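Local coordinates for protein cadherin-related family member 2 (Homo sapiens, PDB 5CZR) that mediates calcium-dependent heterophilic adhesion with CDHR5 between adjacent microvilli, and so controls how microvilli pack at the apical surface of epithelial cells, at residues 2-7 with 85-90; 36-41 with 81-86; 110-115 with 208-213; 104-109 with 126-131. All blocks are in the same frame, centred on the assembly; numbering follows the deposited sequence.

Contact 1: residues 2-7 with 85-90. With CA (calcium ion), chain E.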
loop_
_atom_site.group_PDB
_atom_site.type_symbol
_atom_site.label_atom_id
_atom_site.label_comp_id
_atom_site.label_asym_id
_atom_site.label_seq_id
_atom_site.Cartn_x
_atom_site.Cartn_y
_atom_site.Cartn_z
ATOM N N ASN A 2 6.643 28.504 41.860
ATOM C CA ASN A 2 5.991 27.846 40.678
ATOM C C ASN A 2 6.425 26.406 40.432
ATOM O O ASN A 2 7.611 26.097 40.456
ATOM C CB ASN A 2 6.188 28.615 39.348
ATOM C CG ASN A 2 5.425 27.949 38.173
ATOM O OD1 ASN A 2 4.206 27.760 38.244
ATOM N ND2 ASN A 2 6.140 27.572 37.113
ATOM N N VAL A 3 5.456 25.545 40.128
ATOM C CA VAL A 3 5.718 24.193 39.637
ATOM C C VAL A 3 5.572 24.124 38.093
ATOM O O VAL A 3 4.598 24.641 37.515
ATOM C CB VAL A 3 4.767 23.178 40.310
ATOM C CG1 VAL A 3 5.103 21.757 39.872
ATOM C CG2 VAL A 3 4.875 23.309 41.826
ATOM N N ALA A 4 6.557 23.510 37.448
ATOM C CA ALA A 4 6.544 23.355 36.003
ATOM C C ALA A 4 5.408 22.426 35.593
ATOM O O ALA A 4 5.124 21.454 36.298
ATOM C CB ALA A 4 7.866 22.801 35.508
ATOM N N PRO A 5 4.738 22.728 34.470
ATOM C CA PRO A 5 3.774 21.767 33.928
ATOM C C PRO A 5 4.480 20.516 33.417
ATOM O O PRO A 5 5.690 20.537 33.148
ATOM C CB PRO A 5 3.129 22.526 32.774
ATOM C CG PRO A 5 4.181 23.511 32.360
ATOM C CD PRO A 5 4.863 23.921 33.622
ATOM N N LYS A 6 3.701 19.461 33.261
ATOM C CA LYS A 6 4.203 18.132 32.947
ATOM C C LYS A 6 3.212 17.466 32.004
ATOM O O LYS A 6 2.012 17.451 32.254
ATOM C CB LYS A 6 4.342 17.317 34.235
ATOM C CG LYS A 6 5.032 15.961 34.076
ATOM C CD LYS A 6 5.992 15.650 35.243
ATOM C CE LYS A 6 5.296 15.538 36.598
ATOM N NZ LYS A 6 4.627 14.206 36.765
ATOM N N PHE A 7 3.709 17.036 30.856
ATOM C CA PHE A 7 2.917 16.259 29.903
ATOM C C PHE A 7 2.477 14.950 30.544
ATOM O O PHE A 7 3.221 14.331 31.308
ATOM C CB PHE A 7 3.761 15.941 28.662
ATOM C CG PHE A 7 3.835 17.082 27.662
ATOM C CD1 PHE A 7 2.710 17.482 26.981
ATOM C CD2 PHE A 7 5.035 17.693 27.367
ATOM C CE1 PHE A 7 2.778 18.494 26.043
ATOM C CE2 PHE A 7 5.122 18.692 26.421
ATOM C CZ PHE A 7 4.000 19.088 25.748
ATOM N N ILE A 85 7.298 29.212 32.729
ATOM C CA ILE A 85 8.315 28.325 32.190
ATOM C C ILE A 85 7.815 27.527 30.985
ATOM O O ILE A 85 6.653 27.090 30.951
ATOM C CB ILE A 85 8.877 27.403 33.305
ATOM C CG1 ILE A 85 10.142 26.673 32.803
ATOM C CG2 ILE A 85 7.792 26.455 33.862
ATOM C CD1 ILE A 85 10.908 25.903 33.888
ATOM N N GLN A 86 8.725 27.312 30.034
ATOM C CA GLN A 86 8.473 26.506 28.879
ATOM C C GLN A 86 9.066 25.115 29.076
ATOM O O GLN A 86 10.197 25.007 29.486
ATOM C CB GLN A 86 9.129 27.172 27.668
ATOM C CG GLN A 86 8.905 26.369 26.398
ATOM C CD GLN A 86 9.406 27.035 25.147
ATOM O OE1 GLN A 86 10.261 27.926 25.177
ATOM N NE2 GLN A 86 8.846 26.595 23.997
ATOM N N VAL A 87 8.293 24.070 28.807
ATOM C CA VAL A 87 8.715 22.679 28.997
ATOM C C VAL A 87 8.594 21.925 27.654
ATOM O O VAL A 87 7.545 21.947 27.031
ATOM C CB VAL A 87 7.817 21.969 30.067
ATOM C CG1 VAL A 87 8.111 20.444 30.183
ATOM C CG2 VAL A 87 7.974 22.654 31.415
ATOM N N GLN A 88 9.679 21.303 27.218
ATOM C CA GLN A 88 9.770 20.725 25.892
ATOM C C GLN A 88 10.266 19.298 25.989
ATOM O O GLN A 88 11.112 18.996 26.834
ATOM C CB GLN A 88 10.723 21.503 25.020
ATOM C CG GLN A 88 10.376 22.974 24.931
ATOM C CD GLN A 88 11.250 23.725 23.936
ATOM O OE1 GLN A 88 11.191 23.481 22.728
ATOM N NE2 GLN A 88 12.007 24.700 24.430
ATOM N N ARG A 89 9.690 18.412 25.170
ATOM C CA ARG A 89 10.046 17.000 25.152
ATOM C C ARG A 89 10.008 16.546 23.715
ATOM O O ARG A 89 9.448 17.216 22.854
ATOM C CB ARG A 89 9.002 16.132 25.827
ATOM C CG ARG A 89 8.873 16.118 27.337
ATOM C CD ARG A 89 10.192 15.996 28.097
ATOM N NE ARG A 89 10.018 16.353 29.517
ATOM C CZ ARG A 89 10.565 17.413 30.134
ATOM N NH1 ARG A 89 11.353 18.286 29.490
ATOM N NH2 ARG A 89 10.301 17.622 31.425
ATOM N N GLU A 90 10.494 15.339 23.494
ATOM C CA GLU A 90 10.391 14.708 22.221
ATOM C C GLU A 90 9.209 13.743 22.201
ATOM O O GLU A 90 8.898 13.097 23.193
ATOM C CB GLU A 90 11.752 14.133 21.930
ATOM C CG GLU A 90 11.903 13.254 20.729
ATOM C CD GLU A 90 13.351 12.801 20.566
ATOM O OE1 GLU A 90 14.262 13.663 20.652
ATOM O OE2 GLU A 90 13.580 11.577 20.411
HETATM CA CA CA E . 2.799 26.184 37.165
#
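Val87, Ile85 and Phe7 bury the most surface where the N-terminal segment 2-7 runs beside the start of strand 86-96. Val87 sets its CG2 methyl against Pro5, 3.6 Å from Pro5 O and 4.0 Å from Pro5 CG, and the Pro5 ring and the valine branches run antiparallel as they pass. Ala4 CB reaches the same methyl from the preceding residue. In Ile85 the CG1 branch lies anti to the backbone N (chi1 -169°), leaving CG2 as the branch that meets Pro5 CD at 3.9 Å and Asn2 ND2 at 3.8 Å. Phe7 CD2 lies 4.1 Å from Arg89 CG, the ring and the guanidinium steeply inclined (70°); the guanidinium folds back with Val87 CG1 over one face, toward its rim, and NH1 hydrogen-bonded to Gln88 O. No hydrogen bond crosses between the segments; the backbone of Lys6 pairs instead with Glu32, and that of Val87 with Val80. Ahead of this apolar seam Asn2 OD1 and Val3 O bind the same calcium ion, each at 2.4 Å, joined there by Asp33, Asp35, Asp37 and Asp82. The result is the membrane-distal tip of the first cadherin repeat, where the N-terminal segment packs along the beta-sandwich and helps to enclose a calcium ion.

Contact 2: residues 36-41 with 81-86. With CA (calcium ion), chain E.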
loop_
_atom_site.group_PDB
_atom_site.type_symbol
_atom_site.label_atom_id
_atom_site.label_comp_id
_atom_site.label_asym_id
_atom_site.label_seq_id
_atom_site.Cartn_x
_atom_site.Cartn_y
_atom_site.Cartn_z
ATOM N N ASN A 36 -2.370 24.777 38.739
ATOM C CA ASN A 36 -3.553 25.027 37.943
ATOM C C ASN A 36 -3.428 26.239 37.005
ATOM O O ASN A 36 -4.408 26.939 36.732
ATOM C CB ASN A 36 -4.733 25.183 38.898
ATOM C CG ASN A 36 -5.943 24.409 38.458
ATOM O OD1 ASN A 36 -5.912 23.167 38.298
ATOM N ND2 ASN A 36 -7.027 25.133 38.273
ATOM N N ASP A 37 -2.214 26.481 36.510
ATOM C CA ASP A 37 -1.944 27.610 35.619
ATOM C C ASP A 37 -2.569 27.337 34.251
ATOM O O ASP A 37 -2.652 26.197 33.842
ATOM C CB ASP A 37 -0.429 27.815 35.419
ATOM C CG ASP A 37 0.259 28.374 36.650
ATOM O OD1 ASP A 37 -0.294 29.336 37.230
ATOM O OD2 ASP A 37 1.355 27.886 37.019
ATOM N N PRO A 38 -2.985 28.400 33.542
ATOM C CA PRO A 38 -3.334 28.232 32.146
ATOM C C PRO A 38 -2.097 27.824 31.367
ATOM O O PRO A 38 -1.019 28.360 31.619
ATOM C CB PRO A 38 -3.777 29.624 31.725
ATOM C CG PRO A 38 -3.035 30.533 32.624
ATOM C CD PRO A 38 -3.011 29.813 33.948
ATOM N N LEU A 39 -2.272 26.862 30.450
ATOM C CA LEU A 39 -1.161 26.216 29.724
ATOM C C LEU A 39 -1.306 26.437 28.244
ATOM O O LEU A 39 -2.430 26.408 27.714
ATOM C CB LEU A 39 -1.163 24.709 29.978
ATOM C CG LEU A 39 -1.081 24.303 31.462
ATOM C CD1 LEU A 39 -0.998 22.790 31.597
ATOM C CD2 LEU A 39 0.115 24.977 32.137
ATOM N N THR A 40 -0.182 26.696 27.572
ATOM C CA THR A 40 -0.166 26.836 26.130
ATOM C C THR A 40 0.778 25.858 25.477
ATOM O O THR A 40 1.793 25.435 26.078
ATOM C CB THR A 40 0.139 28.258 25.688
ATOM O OG1 THR A 40 1.436 28.658 26.180
ATOM C CG2 THR A 40 -0.941 29.221 26.210
ATOM N N TYR A 41 0.410 25.453 24.258
ATOM C CA TYR A 41 1.019 24.314 23.600
ATOM C C TYR A 41 1.569 24.678 22.250
ATOM O O TYR A 41 1.062 25.563 21.547
ATOM C CB TYR A 41 0.003 23.195 23.394
ATOM C CG TYR A 41 -0.566 22.635 24.654
ATOM C CD1 TYR A 41 0.068 21.608 25.328
ATOM C CD2 TYR A 41 -1.771 23.119 25.178
ATOM C CE1 TYR A 41 -0.483 21.076 26.504
ATOM C CE2 TYR A 41 -2.318 22.594 26.350
ATOM C CZ TYR A 41 -1.671 21.577 27.001
ATOM O OH TYR A 41 -2.209 21.034 28.131
ATOM N N SER A 81 3.731 25.281 28.085
ATOM C CA SER A 81 4.204 26.432 28.822
ATOM C C SER A 81 3.140 26.875 29.807
ATOM O O SER A 81 1.972 27.027 29.418
ATOM C CB SER A 81 4.504 27.566 27.869
ATOM O OG SER A 81 5.570 27.218 27.025
ATOM N N ASP A 82 3.497 27.056 31.082
ATOM C CA ASP A 82 2.623 27.858 31.967
ATOM C C ASP A 82 3.060 29.329 31.751
ATOM O O ASP A 82 3.773 29.607 30.769
ATOM C CB ASP A 82 2.622 27.317 33.409
ATOM C CG ASP A 82 3.937 27.531 34.139
ATOM O OD1 ASP A 82 4.834 28.274 33.660
ATOM O OD2 ASP A 82 4.075 26.938 35.211
ATOM N N PRO A 83 2.582 30.276 32.573
ATOM C CA PRO A 83 2.993 31.684 32.353
ATOM C C PRO A 83 4.477 31.955 32.610
ATOM O O PRO A 83 5.005 32.927 32.075
ATOM C CB PRO A 83 2.139 32.456 33.350
ATOM C CG PRO A 83 0.952 31.585 33.602
ATOM C CD PRO A 83 1.483 30.182 33.545
ATOM N N TYR A 84 5.154 31.042 33.325
ATOM C CA TYR A 84 6.519 31.259 33.828
ATOM C C TYR A 84 7.622 30.422 33.185
ATOM O O TYR A 84 8.763 30.854 33.131
ATOM C CB TYR A 84 6.535 31.008 35.337
ATOM C CG TYR A 84 5.315 31.558 36.017
ATOM C CD1 TYR A 84 5.181 32.937 36.246
ATOM C CD2 TYR A 84 4.278 30.718 36.407
ATOM C CE1 TYR A 84 4.048 33.450 36.855
ATOM C CE2 TYR A 84 3.149 31.227 37.026
ATOM C CZ TYR A 84 3.038 32.588 37.222
ATOM O OH TYR A 84 1.913 33.075 37.815
ATOM N N ILE A 85 7.298 29.212 32.729
ATOM C CA ILE A 85 8.315 28.325 32.190
ATOM C C ILE A 85 7.815 27.527 30.985
ATOM O O ILE A 85 6.653 27.090 30.951
ATOM C CB ILE A 85 8.877 27.403 33.305
ATOM C CG1 ILE A 85 10.142 26.673 32.803
ATOM C CG2 ILE A 85 7.792 26.455 33.862
ATOM C CD1 ILE A 85 10.908 25.903 33.888
ATOM N N GLN A 86 8.725 27.312 30.034
ATOM C CA GLN A 86 8.473 26.506 28.879
ATOM C C GLN A 86 9.066 25.115 29.076
ATOM O O GLN A 86 10.197 25.007 29.486
ATOM C CB GLN A 86 9.129 27.172 27.668
ATOM C CG GLN A 86 8.905 26.369 26.398
ATOM C CD GLN A 86 9.406 27.035 25.147
ATOM O OE1 GLN A 86 10.261 27.926 25.177
ATOM N NE2 GLN A 86 8.846 26.595 23.997
HETATM CA CA CA E . 2.799 26.184 37.165
HETATM O O HOH W 1 1.841 30.083 28.506
HETATM O O HOH W 2 4.579 25.798 24.879
#
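Asp37 faces the loop after Ser81 with its whole side chain. Its CB rests 3.6 Å from Pro83 CD, with Asp82 CB close by. CG, also near Pro83 CD, is carried anti to the carbonyl carbon (chi1 -72°), which sends the carboxylate past the proline toward the calcium ion. OD1 passes near Tyr84 CE2, whereas OD2 binds the calcium at 2.2 Å and also lies at the edge of the Tyr84 ring, in its plane. The second acidic ligand, Asp82 OD2, binds the same ion at 2.5 Å, and the two carboxylates stand almost perpendicular, 88° apart. The calcium bridges their charges and probably offsets the repulsion between them. The other oxygen of Asp82, OD1, accepts from Tyr84 N and Ile85 N, both at 2.8 Å, which helps to fix the carboxylate and curls the loop. Next to this site, Leu39 CD2 packs on Asp82 CB. Farther back, Thr40 and Ser81 form an antiparallel hydrogen-bonded pair, and one water links Thr40 OG1 to Asp82 O while another links Thr40 O to Ser81 OG. Asn2, Val3, Asp33 and Asp35 complete a calcium site at the tip of the cadherin repeat, with Asp82 making an Asx turn through OD1.

Contact 3: residues 110-115 with 208-213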
loop_
_atom_site.group_PDB
_atom_site.type_symbol
_atom_site.label_atom_id
_atom_site.label_comp_id
_atom_site.label_asym_id
_atom_site.label_seq_id
_atom_site.Cartn_x
_atom_site.Cartn_y
_atom_site.Cartn_z
ATOM N N PHE A 110 5.895 -8.797 -22.864
ATOM C CA PHE A 110 4.774 -9.715 -22.656
ATOM C C PHE A 110 4.370 -10.461 -23.920
ATOM O O PHE A 110 3.220 -10.443 -24.348
ATOM C CB PHE A 110 3.568 -8.979 -22.135
ATOM C CG PHE A 110 3.781 -8.341 -20.819
ATOM C CD1 PHE A 110 3.857 -9.112 -19.667
ATOM C CD2 PHE A 110 3.886 -6.943 -20.723
ATOM C CE1 PHE A 110 4.032 -8.514 -18.441
ATOM C CE2 PHE A 110 4.058 -6.334 -19.494
ATOM C CZ PHE A 110 4.125 -7.119 -18.353
ATOM N N SER A 111 5.333 -11.127 -24.520
ATOM C CA SER A 111 5.029 -12.009 -25.607
ATOM C C SER A 111 5.965 -13.225 -25.603
ATOM O O SER A 111 7.095 -13.170 -25.117
ATOM C CB SER A 111 5.020 -11.257 -26.961
ATOM O OG SER A 111 6.326 -11.005 -27.395
ATOM N N THR A 112 5.446 -14.321 -26.135
ATOM C CA THR A 112 6.218 -15.533 -26.270
ATOM C C THR A 112 5.658 -16.371 -27.401
ATOM O O THR A 112 4.599 -16.088 -27.960
ATOM C CB THR A 112 6.225 -16.356 -24.974
ATOM O OG1 THR A 112 7.222 -17.357 -25.074
ATOM C CG2 THR A 112 4.884 -17.014 -24.725
ATOM N N SER A 113 6.409 -17.394 -27.741
ATOM C CA SER A 113 6.057 -18.282 -28.804
ATOM C C SER A 113 6.232 -19.695 -28.274
ATOM O O SER A 113 7.233 -19.999 -27.644
ATOM C CB SER A 113 6.980 -18.021 -29.993
ATOM O OG SER A 113 6.522 -18.727 -31.113
ATOM N N ILE A 114 5.231 -20.534 -28.453
ATOM C CA ILE A 114 5.337 -21.899 -27.983
ATOM C C ILE A 114 4.931 -22.896 -29.042
ATOM O O ILE A 114 3.999 -22.669 -29.827
ATOM C CB ILE A 114 4.522 -22.132 -26.711
ATOM C CG1 ILE A 114 3.066 -21.709 -26.897
ATOM C CG2 ILE A 114 5.156 -21.383 -25.544
ATOM C CD1 ILE A 114 2.155 -22.121 -25.749
ATOM N N ASN A 115 5.613 -24.030 -29.021
ATOM C CA ASN A 115 5.325 -25.129 -29.945
ATOM C C ASN A 115 4.011 -25.805 -29.575
ATOM O O ASN A 115 3.730 -25.961 -28.389
ATOM C CB ASN A 115 6.486 -26.116 -29.913
ATOM C CG ASN A 115 7.765 -25.540 -30.531
ATOM O OD1 ASN A 115 7.729 -24.796 -31.526
ATOM N ND2 ASN A 115 8.908 -25.897 -29.949
ATOM N N LEU A 208 -0.625 -10.697 -22.326
ATOM C CA LEU A 208 0.386 -11.616 -22.811
ATOM C C LEU A 208 -0.025 -12.175 -24.187
ATOM O O LEU A 208 -1.084 -12.787 -24.321
ATOM C CB LEU A 208 0.578 -12.734 -21.797
ATOM C CG LEU A 208 1.396 -13.956 -22.209
ATOM C CD1 LEU A 208 2.814 -13.621 -22.626
ATOM C CD2 LEU A 208 1.432 -14.932 -21.054
ATOM N N SER A 209 0.814 -11.953 -25.192
ATOM C CA SER A 209 0.595 -12.508 -26.520
ATOM C C SER A 209 1.334 -13.819 -26.705
ATOM O O SER A 209 2.545 -13.889 -26.512
ATOM C CB SER A 209 1.055 -11.527 -27.566
ATOM O OG SER A 209 0.310 -10.331 -27.407
ATOM N N ILE A 210 0.588 -14.857 -27.024
ATOM C CA ILE A 210 1.153 -16.167 -27.205
ATOM C C ILE A 210 0.926 -16.578 -28.632
ATOM O O ILE A 210 -0.213 -16.717 -29.041
ATOM C CB ILE A 210 0.508 -17.203 -26.260
ATOM C CG1 ILE A 210 0.766 -16.804 -24.793
ATOM C CG2 ILE A 210 1.064 -18.621 -26.530
ATOM C CD1 ILE A 210 0.148 -17.718 -23.755
ATOM N N SER A 211 2.018 -16.765 -29.381
ATOM C CA SER A 211 1.990 -17.396 -30.693
ATOM C C SER A 211 2.210 -18.890 -30.566
ATOM O O SER A 211 3.156 -19.323 -29.909
ATOM C CB SER A 211 3.085 -16.824 -31.580
ATOM O OG SER A 211 2.870 -15.452 -31.826
ATOM N N VAL A 212 1.350 -19.664 -31.221
ATOM C CA VAL A 212 1.446 -21.120 -31.276
ATOM C C VAL A 212 2.110 -21.537 -32.582
ATOM O O VAL A 212 1.646 -21.168 -33.647
ATOM C CB VAL A 212 0.050 -21.755 -31.217
ATOM C CG1 VAL A 212 0.158 -23.254 -31.150
ATOM C CG2 VAL A 212 -0.691 -21.266 -29.993
ATOM N N VAL A 213 3.202 -22.282 -32.513
ATOM C CA VAL A 213 3.917 -22.735 -33.725
ATOM C C VAL A 213 3.373 -24.111 -34.188
ATOM O O VAL A 213 3.328 -25.064 -33.403
ATOM C CB VAL A 213 5.450 -22.828 -33.504
ATOM C CG1 VAL A 213 6.180 -23.105 -34.823
ATOM C CG2 VAL A 213 6.003 -21.568 -32.877
#
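Ile114 places CG1 between its backbone N and carbonyl carbon (chi1 54°), while Ile210 has CG1 anti to the carbonyl carbon (chi1 -62°) and CG2 anti to the backbone N. These torsions bring Ile210 CG2 within 3.7 Å of Ile114 CG1, the two side chains crossing at a slant. Two residues earlier, on the same face, Thr112 lies alongside Ile210 and points the same way, its CG2 4.1 Å from Ile210 CG1. Leu208 bends the tip of its chain toward the partner strand and sets CD1 3.6 Å from Phe110 O. The other face carries Ser111, Ser113 and Asn115 beside Ser209, Ser211 and Val213. There Ser113 OG approaches Val213 CG2 at 3.4 Å, and Asn115 runs side by side with Val213, its OD1 3.6 Å from Val213 CB. The face of Thr112, Ile114, Ile210 and Val212 turns to the sandwich interior, while the serine face is largely exposed.

The backbones are joined in parallel register by five hydrogen bonds. Ser209, Ser211 and Val213 donate to Phe110, Thr112 and Ile114, and Thr112 and Ile114 donate to Ser209 and Ser211. CA-H...O contacts lie between them, such as Ser111 CA to Ser209 O at 3.2 Å.

The contact forms one edge of a mixed sheet in the second cadherin repeat. Strand 111-115 is outermost of this sheet within the chain; strand 206-213 continues it by antiparallel pairing with strand 180-189, and Leu183 touches Leu208 and Ile210. Thr112 and Leu208 face Phe125 of strand 123-130 in the opposing sheet of the sandwich.

Contact 4: residues 104-109 with 126-131. With CA (calcium ion), chain H.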
loop_
_atom_site.group_PDB
_atom_site.type_symbol
_atom_site.label_atom_id
_atom_site.label_comp_id
_atom_site.label_asym_id
_atom_site.label_seq_id
_atom_site.Cartn_x
_atom_site.Cartn_y
_atom_site.Cartn_z
ATOM N N VAL A 104 2.140 -3.647 -9.059
ATOM C CA VAL A 104 2.715 -3.111 -10.291
ATOM C C VAL A 104 3.530 -4.258 -10.947
ATOM O O VAL A 104 4.422 -4.835 -10.339
ATOM C CB VAL A 104 3.643 -1.886 -9.981
ATOM C CG1 VAL A 104 4.399 -1.389 -11.226
ATOM C CG2 VAL A 104 2.858 -0.734 -9.349
ATOM N N PHE A 105 3.237 -4.540 -12.205
ATOM C CA PHE A 105 3.963 -5.528 -12.969
ATOM C C PHE A 105 5.356 -5.023 -13.329
ATOM O O PHE A 105 5.515 -3.877 -13.725
ATOM C CB PHE A 105 3.184 -5.930 -14.230
ATOM C CG PHE A 105 2.114 -6.928 -13.970
ATOM C CD1 PHE A 105 2.428 -8.262 -13.865
ATOM C CD2 PHE A 105 0.794 -6.525 -13.788
ATOM C CE1 PHE A 105 1.460 -9.200 -13.563
ATOM C CE2 PHE A 105 -0.192 -7.455 -13.498
ATOM C CZ PHE A 105 0.144 -8.810 -13.395
ATOM N N GLN A 106 6.361 -5.888 -13.122
ATOM C CA GLN A 106 7.760 -5.515 -13.307
ATOM C C GLN A 106 8.197 -5.656 -14.766
ATOM O O GLN A 106 8.872 -4.790 -15.297
ATOM C CB GLN A 106 8.673 -6.359 -12.403
ATOM C CG GLN A 106 8.392 -6.216 -10.914
ATOM C CD GLN A 106 8.440 -4.752 -10.419
ATOM O OE1 GLN A 106 9.516 -4.221 -10.164
ATOM N NE2 GLN A 106 7.273 -4.121 -10.260
ATOM N N ASN A 107 7.780 -6.746 -15.379
ATOM C CA ASN A 107 8.134 -7.142 -16.745
ATOM C C ASN A 107 8.077 -6.024 -17.797
ATOM O O ASN A 107 7.135 -5.234 -17.801
ATOM C CB ASN A 107 7.159 -8.251 -17.175
ATOM C CG ASN A 107 6.951 -9.353 -16.102
ATOM O OD1 ASN A 107 6.303 -9.147 -15.040
ATOM N ND2 ASN A 107 7.451 -10.559 -16.429
ATOM N N THR A 108 9.066 -5.964 -18.692
ATOM C CA THR A 108 8.967 -5.098 -19.886
ATOM C C THR A 108 8.137 -5.844 -20.930
ATOM O O THR A 108 7.061 -5.387 -21.364
ATOM C CB THR A 108 10.370 -4.789 -20.466
ATOM O OG1 THR A 108 11.171 -4.288 -19.413
ATOM C CG2 THR A 108 10.392 -3.739 -21.627
ATOM N N ALA A 109 8.622 -7.029 -21.285
ATOM C CA ALA A 109 8.072 -7.775 -22.426
ATOM C C ALA A 109 6.930 -8.716 -22.016
ATOM O O ALA A 109 7.004 -9.347 -20.948
ATOM C CB ALA A 109 9.177 -8.561 -23.114
ATOM N N SER A 126 6.317 -16.355 -17.259
ATOM C CA SER A 126 6.353 -15.968 -15.888
ATOM C C SER A 126 6.164 -14.443 -15.739
ATOM O O SER A 126 6.809 -13.678 -16.421
ATOM C CB SER A 126 7.717 -16.392 -15.340
ATOM O OG SER A 126 7.882 -15.771 -14.105
ATOM N N VAL A 127 5.260 -14.033 -14.857
ATOM C CA VAL A 127 5.063 -12.637 -14.550
ATOM C C VAL A 127 5.323 -12.374 -13.082
ATOM O O VAL A 127 5.290 -13.286 -12.266
ATOM C CB VAL A 127 3.645 -12.125 -14.921
ATOM C CG1 VAL A 127 3.441 -12.200 -16.419
ATOM C CG2 VAL A 127 2.566 -12.865 -14.148
ATOM N N LEU A 128 5.597 -11.117 -12.775
ATOM C CA LEU A 128 5.823 -10.679 -11.418
ATOM C C LEU A 128 5.192 -9.322 -11.206
ATOM O O LEU A 128 5.493 -8.358 -11.919
ATOM C CB LEU A 128 7.312 -10.583 -11.165
ATOM C CG LEU A 128 7.652 -9.937 -9.807
ATOM C CD1 LEU A 128 7.225 -10.847 -8.656
ATOM C CD2 LEU A 128 9.132 -9.618 -9.735
ATOM N N ALA A 129 4.380 -9.218 -10.160
ATOM C CA ALA A 129 3.890 -7.915 -9.710
ATOM C C ALA A 129 4.246 -7.689 -8.257
ATOM O O ALA A 129 4.164 -8.585 -7.456
ATOM C CB ALA A 129 2.396 -7.840 -9.896
ATOM N N VAL A 130 4.629 -6.470 -7.928
ATOM C CA VAL A 130 5.013 -6.100 -6.577
ATOM C C VAL A 130 4.133 -4.973 -6.010
ATOM O O VAL A 130 3.768 -4.029 -6.712
ATOM C CB VAL A 130 6.498 -5.697 -6.542
ATOM C CG1 VAL A 130 6.916 -5.312 -5.125
ATOM C CG2 VAL A 130 7.324 -6.883 -7.003
ATOM N N ASP A 131 3.769 -5.113 -4.744
ATOM C CA ASP A 131 2.949 -4.130 -4.034
ATOM C C ASP A 131 3.729 -3.654 -2.824
ATOM O O ASP A 131 4.124 -4.462 -1.991
ATOM C CB ASP A 131 1.667 -4.811 -3.608
ATOM C CG ASP A 131 0.636 -3.850 -3.047
ATOM O OD1 ASP A 131 0.914 -3.156 -2.049
ATOM O OD2 ASP A 131 -0.506 -3.884 -3.549
HETATM CA CA CA H . -1.609 -2.642 -1.710
#
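Phe105 and Ala129 face each other across a short antiparallel pairing at the edge of one sheet of the second cadherin repeat, a Greek-key beta-sandwich. Ala129 CB sits over the ring of Phe105 in a CH-pi contact, 4.0 Å from the centroid and 11° off the normal. Val127 CG2 meets the same ring at its edge. Gln106 lays its CG against Leu128 CD2 at 3.7 Å and its amide end beside Val130. The backbones of Val104 and Val130 bond to each other in both directions, and Gln106 N donates to Leu128 O. Past the last bridge, Asn107 takes over from the backbone. Its CG lies anti to the carbonyl carbon (chi1 -46°), which extends the amide across to segment 126-131; OD1 accepts from Leu128 N at 3.1 Å in its own plane and on a lone pair, and ND2 makes a weak bond to Ser126 O. Farther out, Tyr142 and Ala187 touch Phe105 from the facing sheet, and Asp131, just beyond Val130, binds a calcium ion through both carboxylate oxygens. The bend of Gln106 at chi2 (-55°) returns NE2 to Val104 O at 2.9 Å; Val130 N reaches that oxygen from the opposite face of its carbonyl plane.

How the contacts relate
Contacts 1 and 2 belong to the first cadherin repeat, reach the same sheet, share Ile85 and Gln86, and meet at one calcium ion, where Asn2 ND2 probably also hydrogen-bonds to Asp82 OD2. Contact 1 is partly buried and apolar between its segments, with two calcium ligands at its start; contact 2 lies at the surface and combines acidic ligands with a single backbone bridge. Contacts 3 and 4, both partly buried, lie on the two facing sheets of the second repeat and touch through Phe110 and Val127. Contact 3 is a regular parallel ladder without metal ligands; contact 4, a short antiparallel one prolonged by a side-chain amide, leads to a calcium site between the repeats.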